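Local coordinates for protein cytochrome c7 (Geobacter sulfurreducens, PDB 3H33) that probably carries electrons through its three bound haems as a small multihaem cytochrome involved in Fe(III) respiration, at residues Ile1-Arg9 with Val13-Gln21. Residues are numbered along the deposited sequence; the frame is centred on the assembly and turned at random.
Sequences IDKITYPTR and VVFPHKKHQ. With HEM (protoporphyrin IX containing Fe), chain C; SO4 (sulfate ion), chain E.
I4 and F15 face each other as a hydrogen-bonded antiparallel pair, and their side chains run side by side: CD1 of I4 meets the edge of the F15 ring at CD2, 4.1 Å away. Next to them, the edge of the Y6 ring brings CE1 to 3.9 Å from F15 CB. These apolar groups suit a face turned to the haems. The F15 ring takes CBB, the methyl carbon of one haem's thioether side group, over its centre, while its CD1 lies 3.5 Å from C2B of that haem. With CG anti to the backbone N (chi1 174°), the ring is carried to the porphyrin, and its CE1 sits over a face of the H20 imidazole. Were F15 an alanine, I4 CD1 and the haem methyl CBB would probably lose the ring they share, and the H20 imidazole the cover on that face. The frame is a two-stranded beta hairpin, 3-6 against 13-16, which in this three-haem cytochrome c7 leads directly into the haem-binding helix 17-24. Y6 N gives V13 O a nearly straight bond of 2.6 Å (173°), and three further backbone bonds complete the ladder. On the opposite face T5 OG1 lies 3.9 Å from V14 CG2. At the helix start, K18 N donates to D2 O. Histidine suits position 20 because its two nitrogens divide the work: H20 NE2 binds the iron of the same haem at 2.0 Å, opposite H55, while H20 ND1 donates to P16 O (2.8 Å), fixing the ring's rotation. H17, with H31, binds the iron of another haem.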
# COMPACT_ATOMS: atom_id res chain seq x y z
N ILE A 1 11.41 9.79 5.67
CA ILE A 1 10.68 8.49 5.73
C ILE A 1 10.22 8.09 4.33
O ILE A 1 9.39 8.76 3.72
CB ILE A 1 9.48 8.60 6.70
CG1 ILE A 1 9.93 8.17 8.11
CG2 ILE A 1 8.34 7.72 6.24
CD1 ILE A 1 11.27 8.78 8.57
N ASP A 2 10.79 6.99 3.83
CA ASP A 2 10.47 6.48 2.51
C ASP A 2 9.71 5.17 2.57
O ASP A 2 8.84 4.92 1.73
CB ASP A 2 11.75 6.29 1.69
CG ASP A 2 12.53 7.58 1.48
OD1 ASP A 2 11.91 8.61 1.14
OD2 ASP A 2 13.77 7.57 1.66
N LYS A 3 10.02 4.33 3.55
CA LYS A 3 9.35 3.04 3.68
C LYS A 3 8.49 2.95 4.93
O LYS A 3 8.85 3.45 5.99
CB LYS A 3 10.38 1.90 3.73
CG LYS A 3 11.28 1.81 2.52
CD LYS A 3 12.34 0.75 2.73
CE LYS A 3 13.39 0.80 1.63
NZ LYS A 3 12.77 0.63 0.29
N ILE A 4 7.35 2.30 4.78
CA ILE A 4 6.41 2.12 5.88
C ILE A 4 6.16 0.63 6.02
O ILE A 4 5.64 -0.01 5.11
CB ILE A 4 5.09 2.84 5.60
CG1 ILE A 4 5.35 4.32 5.32
CG2 ILE A 4 4.15 2.67 6.79
CD1 ILE A 4 4.10 5.13 5.11
N THR A 5 6.54 0.09 7.17
CA THR A 5 6.39 -1.33 7.44
C THR A 5 5.14 -1.63 8.24
O THR A 5 4.88 -1.00 9.26
CB THR A 5 7.61 -1.87 8.21
OG1 THR A 5 8.80 -1.58 7.46
CG2 THR A 5 7.49 -3.37 8.44
N TYR A 6 4.37 -2.60 7.77
CA TYR A 6 3.16 -3.01 8.47
C TYR A 6 3.42 -4.40 9.03
O TYR A 6 3.47 -5.38 8.28
CB TYR A 6 1.97 -3.07 7.52
CG TYR A 6 1.55 -1.74 6.96
CD1 TYR A 6 2.31 -1.12 5.97
CD2 TYR A 6 0.42 -1.08 7.44
CE1 TYR A 6 1.94 0.12 5.47
CE2 TYR A 6 0.05 0.16 6.95
CZ TYR A 6 0.82 0.76 5.96
OH TYR A 6 0.46 2.00 5.48
N PRO A 7 3.63 -4.51 10.35
CA PRO A 7 3.88 -5.83 10.94
C PRO A 7 2.56 -6.58 11.05
O PRO A 7 1.62 -6.10 11.67
CB PRO A 7 4.49 -5.48 12.29
CG PRO A 7 3.74 -4.25 12.67
CD PRO A 7 3.72 -3.45 11.37
N THR A 8 2.49 -7.75 10.42
CA THR A 8 1.27 -8.55 10.47
C THR A 8 1.62 -9.99 10.80
O THR A 8 2.71 -10.46 10.46
CB THR A 8 0.51 -8.50 9.12
OG1 THR A 8 1.36 -8.98 8.07
CG2 THR A 8 0.08 -7.08 8.79
N ARG A 9 0.70 -10.68 11.46
CA ARG A 9 0.90 -12.08 11.85
C ARG A 9 1.37 -12.92 10.67
O ARG A 9 2.36 -13.64 10.75
CB ARG A 9 -0.40 -12.68 12.38
CG ARG A 9 -1.34 -11.69 13.04
CD ARG A 9 -1.50 -11.96 14.52
NE ARG A 9 -2.63 -11.22 15.08
CZ ARG A 9 -3.01 -11.28 16.36
NH1 ARG A 9 -2.35 -12.06 17.21
NH2 ARG A 9 -4.05 -10.57 16.78
N VAL A 13 4.50 -6.45 5.85
CA VAL A 13 4.44 -5.80 4.54
C VAL A 13 5.20 -4.48 4.57
O VAL A 13 4.97 -3.64 5.44
CB VAL A 13 2.98 -5.48 4.14
CG1 VAL A 13 2.95 -4.81 2.77
CG2 VAL A 13 2.15 -6.75 4.14
N VAL A 14 6.11 -4.31 3.61
CA VAL A 14 6.89 -3.08 3.52
C VAL A 14 6.38 -2.24 2.35
O VAL A 14 6.46 -2.65 1.19
CB VAL A 14 8.39 -3.37 3.32
CG1 VAL A 14 9.16 -2.07 3.11
CG2 VAL A 14 8.95 -4.10 4.55
N PHE A 15 5.85 -1.06 2.66
CA PHE A 15 5.30 -0.14 1.66
C PHE A 15 6.32 0.91 1.28
O PHE A 15 6.61 1.81 2.07
CB PHE A 15 4.04 0.54 2.23
CG PHE A 15 3.46 1.62 1.34
CD1 PHE A 15 3.22 1.39 -0.01
CD2 PHE A 15 3.10 2.85 1.88
CE1 PHE A 15 2.62 2.37 -0.81
CE2 PHE A 15 2.50 3.83 1.10
CZ PHE A 15 2.26 3.59 -0.25
N PRO A 16 6.89 0.81 0.07
CA PRO A 16 7.89 1.78 -0.38
C PRO A 16 7.18 3.06 -0.82
O PRO A 16 6.90 3.26 -1.99
CB PRO A 16 8.57 1.05 -1.53
CG PRO A 16 7.43 0.28 -2.14
CD PRO A 16 6.69 -0.26 -0.93
N HIS A 17 6.90 3.91 0.16
CA HIS A 17 6.18 5.15 -0.06
C HIS A 17 6.79 6.11 -1.08
O HIS A 17 6.06 6.63 -1.93
CB HIS A 17 5.96 5.87 1.27
CG HIS A 17 4.98 7.00 1.20
ND1 HIS A 17 5.30 8.27 0.76
CD2 HIS A 17 3.66 7.05 1.53
CE1 HIS A 17 4.19 9.03 0.84
NE2 HIS A 17 3.17 8.33 1.30
N LYS A 18 8.09 6.35 -1.02
CA LYS A 18 8.67 7.26 -1.99
C LYS A 18 8.53 6.73 -3.41
O LYS A 18 8.28 7.49 -4.34
CB LYS A 18 10.14 7.57 -1.70
CG LYS A 18 10.70 8.51 -2.75
CD LYS A 18 10.01 9.86 -2.79
CE LYS A 18 10.98 10.92 -3.32
NZ LYS A 18 10.26 12.15 -3.77
N LYS A 19 8.72 5.43 -3.58
CA LYS A 19 8.58 4.83 -4.90
C LYS A 19 7.20 5.18 -5.46
O LYS A 19 7.07 5.57 -6.62
CB LYS A 19 8.69 3.32 -4.84
CG LYS A 19 10.07 2.79 -5.07
CD LYS A 19 10.00 1.29 -5.25
CE LYS A 19 11.35 0.69 -5.50
N HIS A 20 6.19 5.02 -4.62
CA HIS A 20 4.83 5.31 -5.04
C HIS A 20 4.58 6.77 -5.39
O HIS A 20 3.89 7.06 -6.36
CB HIS A 20 3.83 4.86 -3.97
CG HIS A 20 3.68 3.38 -3.87
ND1 HIS A 20 4.65 2.53 -3.41
CD2 HIS A 20 2.66 2.58 -4.27
CE1 HIS A 20 4.21 1.27 -3.54
NE2 HIS A 20 3.00 1.25 -4.06
N GLN A 21 5.11 7.69 -4.60
CA GLN A 21 4.86 9.09 -4.93
C GLN A 21 5.58 9.47 -6.21
O GLN A 21 5.09 10.29 -6.98
CB GLN A 21 5.22 10.02 -3.77
CG GLN A 21 6.67 10.07 -3.36
CD GLN A 21 6.87 10.91 -2.09
OE1 GLN A 21 6.41 10.53 -1.01
NE2 GLN A 21 7.54 12.05 -2.23
CHA HEM C . 4.58 -1.08 -6.58
CHB HEM C . 3.13 -2.18 -2.16
CHC HEM C . -0.56 0.85 -2.73
CHD HEM C . 0.59 1.42 -7.34
C1A HEM C . 4.50 -1.64 -5.32
C2A HEM C . 5.54 -2.47 -4.75
C3A HEM C . 5.16 -2.75 -3.48
C4A HEM C . 3.86 -2.14 -3.32
CMA HEM C . 5.90 -3.62 -2.46
CAA HEM C . 6.72 -3.04 -5.51
CBA HEM C . 7.94 -2.15 -5.41
CGA HEM C . 9.11 -2.68 -6.22
O1A HEM C . 9.06 -2.59 -7.47
O2A HEM C . 10.08 -3.19 -5.61
C1B HEM C . 1.98 -1.45 -1.92
C2B HEM C . 1.27 -1.43 -0.65
C3B HEM C . 0.27 -0.51 -0.79
C4B HEM C . 0.35 -0.02 -2.16
CMB HEM C . 1.62 -2.25 0.60
CAB HEM C . -0.71 -0.04 0.28
CBB HEM C . -0.09 0.62 1.52
C1C HEM C . -0.60 1.24 -4.05
C2C HEM C . -1.67 2.04 -4.63
C3C HEM C . -1.38 2.17 -5.96
C4C HEM C . -0.12 1.45 -6.15
CMC HEM C . -2.90 2.54 -3.88
CAC HEM C . -2.18 2.81 -7.12
CBC HEM C . -3.26 3.86 -6.84
C1D HEM C . 1.83 0.85 -7.53
C2D HEM C . 2.69 1.04 -8.70
C3D HEM C . 3.84 0.36 -8.48
C4D HEM C . 3.66 -0.26 -7.17
CMD HEM C . 2.43 1.93 -9.91
CAD HEM C . 5.14 0.43 -9.28
CBD HEM C . 6.17 1.26 -8.51
CGD HEM C . 7.60 0.98 -8.95
O1D HEM C . 7.97 -0.20 -9.06
O2D HEM C . 8.35 1.95 -9.18
NA HEM C . 3.47 -1.44 -4.45
NB HEM C . 1.39 -0.60 -2.84
NC HEM C . 0.32 0.86 -4.97
ND HEM C . 2.48 0.10 -6.57
FE HEM C . 1.92 -0.30 -4.71
S SO4 E . 13.39 5.01 5.75
O1 SO4 E . 14.16 4.56 6.92
O2 SO4 E . 13.80 6.38 5.38
O3 SO4 E . 13.62 4.10 4.61
O4 SO4 E . 11.95 5.01 6.09
O HOH W 1 8.03 9.15 1.07